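Glycosyl hydrolase family 26 (Bacteroides ovatus, PDB 4ZXO) is a family 26 beta-mannanase with a TIM-barrel fold that takes part in galactomannan breakdown, probably by cutting internal beta-1,4-mannosidic linkages. Local coordinates at residues T117-V122 with K176-S181; A123-G128 with K185-M190. All coordinates share one frame; numbering follows the deposited sequence.

In the fold
Both contacts join the short helix 121-125 and its flanking loops to the region of helix 181-197. These peripheral segments follow the C-terminal ends of barrel strands 97-101 and 159-162, the end at which TIM-barrel glycosidases carry their active site, though no catalytic role is established for residues of either contact. Contact 1 sets 117-122 against the loop 176-181; contact 2 sets 123-128 against the second and third turns of the long helix (185-190). Their centres lie about 12 Å apart, and about 23 and 22 Å from the centre of the chain. They meet where Val122 CG1 packs 4.1 Å from Leu187 CG. A bound phosphate ion, probably from the crystallisation liquor, lies about 6 Å from the Ser119 side chain.

Contact 1. Residues T117-V122 with K176-S181; sequences TDSTVV and KDLCSS
Val122 and Cys179 meet at their beta carbons, CB to CB at 3.6 Å. CG1 of Val122 is anti to the backbone N (chi1 177°) and CG2 anti to the carbonyl carbon; Cys179 CB rests against this fork, near Val122 CB and both methyls, while Val122 CG2 also reaches Cys179 SG at 4.1 Å. Leu178, itself buried, brings CD2 to 3.7 Å from Ser119 OG, on the exposed side of the contact, and equally close to Asp118 O, so one methyl touches a hydroxyl and a carbonyl together. Its CG is anti to its carbonyl carbon (chi1 -68°), and chi2 of 98°, off the usual staggered values, turns CD2 to Asp118 and Ser119. The backbones also draw close here, Ser119 O standing 3.1 Å from Leu178 O. Two acceptors cannot bond to each other, but a water gives Leu178 O a donor (2.7 Å) and accepts from Val122 N, bridging the two backbones. Within 117-122, Asp118 OD1 closes an Asx turn by accepting from Thr120 N at 2.8 Å, and takes the Thr120 hydroxyl on its syn lone pair; Asp118 OD2 forms a salt bridge with Lys108. The chemistry implies a junction in which a bridging water, rather than direct polar bonds, links the start of the short helix to the loop.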
loop_
_atom_site.group_PDB
_atom_site.type_symbol
_atom_site.label_atom_id
_atom_site.label_comp_id
_atom_site.label_asym_id
_atom_site.label_seq_id
_atom_site.Cartn_x
_atom_site.Cartn_y
_atom_site.Cartn_z
ATOM N N THR A 117 2.791 -12.372 20.895
ATOM C CA THR A 117 3.061 -13.127 22.124
ATOM C C THR A 117 4.217 -14.096 21.942
ATOM O O THR A 117 4.939 -14.385 22.908
ATOM C CB THR A 117 1.836 -13.943 22.613
ATOM O OG1 THR A 117 1.417 -14.802 21.567
ATOM C CG2 THR A 117 0.651 -13.034 22.962
ATOM N N ASP A 118 4.385 -14.575 20.719
ATOM C CA ASP A 118 5.336 -15.640 20.408
ATOM C C ASP A 118 6.308 -15.127 19.330
ATOM O O ASP A 118 5.897 -14.784 18.223
ATOM C CB ASP A 118 4.542 -16.899 19.956
ATOM C CG ASP A 118 5.421 -18.114 19.704
ATOM O OD1 ASP A 118 6.631 -17.962 19.348
ATOM O OD2 ASP A 118 4.866 -19.233 19.788
ATOM N N SER A 119 7.591 -15.067 19.656
ATOM C CA SER A 119 8.584 -14.463 18.772
ATOM C C SER A 119 9.248 -15.538 17.959
ATOM O O SER A 119 10.359 -15.332 17.446
ATOM C CB SER A 119 9.613 -13.614 19.585
ATOM O OG SER A 119 8.962 -12.508 20.222
ATOM N N THR A 120 8.604 -16.698 17.833
ATOM C CA THR A 120 9.186 -17.792 17.028
ATOM C C THR A 120 8.299 -18.189 15.854
ATOM O O THR A 120 8.455 -19.287 15.283
ATOM C CB THR A 120 9.500 -19.041 17.901
ATOM O OG1 THR A 120 8.303 -19.692 18.333
ATOM C CG2 THR A 120 10.337 -18.638 19.119
ATOM N N VAL A 121 7.372 -17.291 15.481
ATOM C CA VAL A 121 6.404 -17.601 14.455
ATOM C C VAL A 121 7.054 -17.671 13.108
ATOM O O VAL A 121 6.812 -18.651 12.381
ATOM C CB VAL A 121 5.243 -16.608 14.439
ATOM C CG1 VAL A 121 4.199 -16.915 13.329
ATOM C CG2 VAL A 121 4.570 -16.615 15.792
ATOM N N VAL A 122 7.891 -16.694 12.763
ATOM C CA VAL A 122 8.561 -16.724 11.467
ATOM C C VAL A 122 9.447 -17.974 11.376
ATOM O O VAL A 122 9.451 -18.640 10.347
ATOM C CB VAL A 122 9.385 -15.428 11.226
ATOM C CG1 VAL A 122 10.145 -15.488 9.929
ATOM C CG2 VAL A 122 8.432 -14.219 11.211
ATOM N N LYS A 176 10.455 -6.654 13.878
ATOM C CA LYS A 176 11.925 -6.660 14.081
ATOM C C LYS A 176 12.382 -7.604 15.209
ATOM O O LYS A 176 13.364 -8.381 15.054
ATOM C CB LYS A 176 12.386 -5.219 14.347
ATOM C CG LYS A 176 13.847 -5.061 14.552
ATOM C CD LYS A 176 14.575 -5.309 13.323
ATOM C CE LYS A 176 16.029 -4.648 13.388
ATOM N NZ LYS A 176 16.884 -5.093 14.552
ATOM N N ASP A 177 11.663 -7.548 16.333
ATOM C CA ASP A 177 12.036 -8.356 17.503
ATOM C C ASP A 177 11.540 -9.799 17.404
ATOM O O ASP A 177 11.773 -10.588 18.324
ATOM C CB ASP A 177 11.506 -7.731 18.780
ATOM C CG ASP A 177 12.205 -6.464 19.141
ATOM O OD1 ASP A 177 13.226 -6.103 18.502
ATOM O OD2 ASP A 177 11.744 -5.787 20.093
ATOM N N LEU A 178 10.876 -10.151 16.299
ATOM C CA LEU A 178 10.223 -11.445 16.210
ATOM C C LEU A 178 10.879 -12.362 15.232
ATOM O O LEU A 178 10.399 -13.476 15.015
ATOM C CB LEU A 178 8.758 -11.248 15.842
ATOM C CG LEU A 178 8.093 -10.575 17.053
ATOM C CD1 LEU A 178 7.969 -9.051 16.865
ATOM C CD2 LEU A 178 6.838 -11.276 17.502
ATOM N N CYS A 179 11.973 -11.912 14.610
ATOM C CA CYS A 179 12.684 -12.777 13.656
ATOM C C CYS A 179 13.999 -12.138 13.299
ATOM O O CYS A 179 14.187 -10.943 13.548
ATOM C CB CYS A 179 11.848 -13.025 12.368
ATOM S SG CYS A 179 11.421 -11.483 11.427
ATOM N N SER A 180 14.892 -12.910 12.707
ATOM C CA SER A 180 16.173 -12.362 12.221
ATOM C C SER A 180 16.005 -11.720 10.860
ATOM O O SER A 180 14.981 -11.924 10.173
ATOM C CB SER A 180 17.217 -13.473 12.124
ATOM O OG SER A 180 16.917 -14.365 11.053
ATOM N N SER A 181 17.025 -10.979 10.465
ATOM C CA SER A 181 17.040 -10.365 9.146
ATOM C C SER A 181 16.934 -11.416 8.036
ATOM O O SER A 181 16.221 -11.214 7.062
ATOM C CB SER A 181 18.309 -9.537 8.977
ATOM O OG SER A 181 18.354 -8.967 7.696
HETATM O O HOH W 1 7.913 -14.543 14.762
#

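Contact 2. Residues A123-G128 with K185-M190; sequences ASVMQG and KTLWRM
Met126 lays its thioether end against the side chain of Thr186, with Met126 SD 3.7 Å from both Thr186 CB and Thr186 CG2, and the terminal CE close to the same two carbons. The Met126 chain leaves its backbone with CG anti to the carbonyl carbon and then bends at chi2 (-72°) and chi3 (92°), which carries the methyl toward the long helix, its CE ending 4.1 Å from Met190 SD. The Thr186 hydroxyl is engaged within its own helix, bonding to Glu182 O, while its methyl packs on the methionine. Deeper in, Val125 and Leu187 cross at about a right angle and touch by single methyls, Val125 CG2 to Leu187 CD2 at 3.7 Å. Met190 completes the cluster from one helical turn beyond Thr186: its bend at chi3 (58°) sets Met190 CE 3.4 Å from Val125 O, a carbonyl hydrogen-bonded to His132 ND1. Met135 of helix 132-147 touches both Val125 and Met190. The result is a buried apolar seam of methyls and thioethers, by which a short helix and its exit turn pack on helix 181-197, the outer helix linking parallel strands 159-162 and 203-207 in a beta-alpha-beta crossover of the TIM barrel.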
loop_
_atom_site.group_PDB
_atom_site.type_symbol
_atom_site.label_atom_id
_atom_site.label_comp_id
_atom_site.label_asym_id
_atom_site.label_seq_id
_atom_site.Cartn_x
_atom_site.Cartn_y
_atom_site.Cartn_z
ATOM N N ALA A 123 10.183 -18.313 12.437
ATOM C CA ALA A 123 10.978 -19.531 12.400
ATOM C C ALA A 123 10.128 -20.743 12.020
ATOM O O ALA A 123 10.567 -21.614 11.286
ATOM C CB ALA A 123 11.669 -19.790 13.733
ATOM N N SER A 124 8.913 -20.798 12.530
ATOM C CA SER A 124 8.055 -21.960 12.282
ATOM C C SER A 124 7.557 -22.063 10.823
ATOM O O SER A 124 7.054 -23.129 10.401
ATOM C CB SER A 124 6.847 -21.951 13.222
ATOM O OG SER A 124 5.766 -21.183 12.716
ATOM N N VAL A 125 7.675 -20.989 10.042
ATOM C CA VAL A 125 7.267 -21.114 8.641
ATOM C C VAL A 125 8.438 -21.225 7.675
ATOM O O VAL A 125 8.237 -21.269 6.460
ATOM C CB VAL A 125 6.345 -19.937 8.153
ATOM C CG1 VAL A 125 5.089 -19.865 8.997
ATOM C CG2 VAL A 125 7.134 -18.584 8.059
ATOM N N MET A 126 9.650 -21.238 8.203
ATOM C CA MET A 126 10.832 -21.542 7.378
ATOM C C MET A 126 10.791 -22.984 6.911
ATOM O O MET A 126 10.109 -23.803 7.527
ATOM C CB MET A 126 12.113 -21.280 8.159
ATOM C CG MET A 126 12.234 -19.861 8.732
ATOM S SD MET A 126 12.562 -18.557 7.503
ATOM C CE MET A 126 10.848 -18.023 7.086
ATOM N N GLN A 127 11.580 -23.296 5.889
ATOM C CA GLN A 127 11.702 -24.670 5.425
ATOM C C GLN A 127 11.994 -25.589 6.610
ATOM O O GLN A 127 12.852 -25.283 7.439
ATOM C CB GLN A 127 12.816 -24.774 4.364
ATOM C CG GLN A 127 13.154 -26.189 3.954
ATOM C CD GLN A 127 12.112 -26.817 3.067
ATOM O OE1 GLN A 127 11.573 -26.167 2.162
ATOM N NE2 GLN A 127 11.863 -28.121 3.277
ATOM N N GLY A 128 11.293 -26.712 6.705
ATOM C CA GLY A 128 11.503 -27.571 7.851
ATOM C C GLY A 128 10.672 -27.236 9.083
ATOM O O GLY A 128 10.582 -28.032 10.020
ATOM N N LYS A 185 13.907 -11.929 5.334
ATOM C CA LYS A 185 14.134 -11.942 3.879
ATOM C C LYS A 185 13.595 -13.216 3.291
ATOM O O LYS A 185 13.129 -13.195 2.167
ATOM C CB LYS A 185 15.624 -11.803 3.522
ATOM C CG LYS A 185 16.191 -10.427 3.885
ATOM C CD LYS A 185 17.680 -10.363 3.647
ATOM C CE LYS A 185 18.213 -9.103 4.223
ATOM N NZ LYS A 185 19.746 -9.100 4.091
ATOM N N THR A 186 13.661 -14.337 4.032
ATOM C CA THR A 186 13.113 -15.598 3.523
ATOM C C THR A 186 11.595 -15.528 3.359
ATOM O O THR A 186 11.070 -16.114 2.402
ATOM C CB THR A 186 13.486 -16.759 4.441
ATOM O OG1 THR A 186 14.909 -16.806 4.521
ATOM C CG2 THR A 186 12.970 -18.099 3.896
ATOM N N LEU A 187 10.897 -14.788 4.226
ATOM C CA LEU A 187 9.448 -14.586 4.007
ATOM C C LEU A 187 9.192 -14.003 2.638
ATOM O O LEU A 187 8.313 -14.426 1.917
ATOM C CB LEU A 187 8.818 -13.628 5.005
ATOM C CG LEU A 187 8.517 -14.180 6.385
ATOM C CD1 LEU A 187 7.991 -13.058 7.258
ATOM C CD2 LEU A 187 7.561 -15.355 6.271
ATOM N N TRP A 188 9.964 -12.987 2.307
ATOM C CA TRP A 188 9.843 -12.366 1.016
ATOM C C TRP A 188 10.192 -13.310 -0.111
ATOM O O TRP A 188 9.458 -13.355 -1.111
ATOM C CB TRP A 188 10.748 -11.160 0.937
ATOM C CG TRP A 188 10.119 -9.895 1.508
ATOM C CD1 TRP A 188 10.379 -9.301 2.713
ATOM C CD2 TRP A 188 9.135 -9.083 0.859
ATOM N NE1 TRP A 188 9.627 -8.156 2.846
ATOM C CE2 TRP A 188 8.876 -7.983 1.712
ATOM C CE3 TRP A 188 8.463 -9.163 -0.376
ATOM C CZ2 TRP A 188 7.953 -6.989 1.392
ATOM C CZ3 TRP A 188 7.549 -8.140 -0.708
ATOM C CH2 TRP A 188 7.310 -7.073 0.167
ATOM N N ARG A 189 11.262 -14.085 0.031
ATOM C CA ARG A 189 11.589 -15.030 -1.015
ATOM C C ARG A 189 10.521 -16.102 -1.211
ATOM O O ARG A 189 10.168 -16.428 -2.366
ATOM C CB ARG A 189 12.939 -15.657 -0.718
ATOM C CG ARG A 189 14.074 -14.632 -0.931
ATOM C CD ARG A 189 15.404 -15.308 -1.187
ATOM N NE ARG A 189 15.704 -16.206 -0.091
ATOM C CZ ARG A 189 16.339 -15.874 1.045
ATOM N NH1 ARG A 189 16.516 -16.834 1.947
ATOM N NH2 ARG A 189 16.833 -14.632 1.249
ATOM N N MET A 190 9.978 -16.635 -0.116
ATOM C CA MET A 190 8.837 -17.581 -0.220
ATOM C C MET A 190 7.646 -16.964 -0.913
ATOM O O MET A 190 7.001 -17.577 -1.746
ATOM C CB MET A 190 8.377 -18.063 1.165
ATOM C CG MET A 190 9.332 -18.989 1.828
ATOM S SD MET A 190 9.010 -19.126 3.617
ATOM C CE MET A 190 7.316 -19.682 3.653
#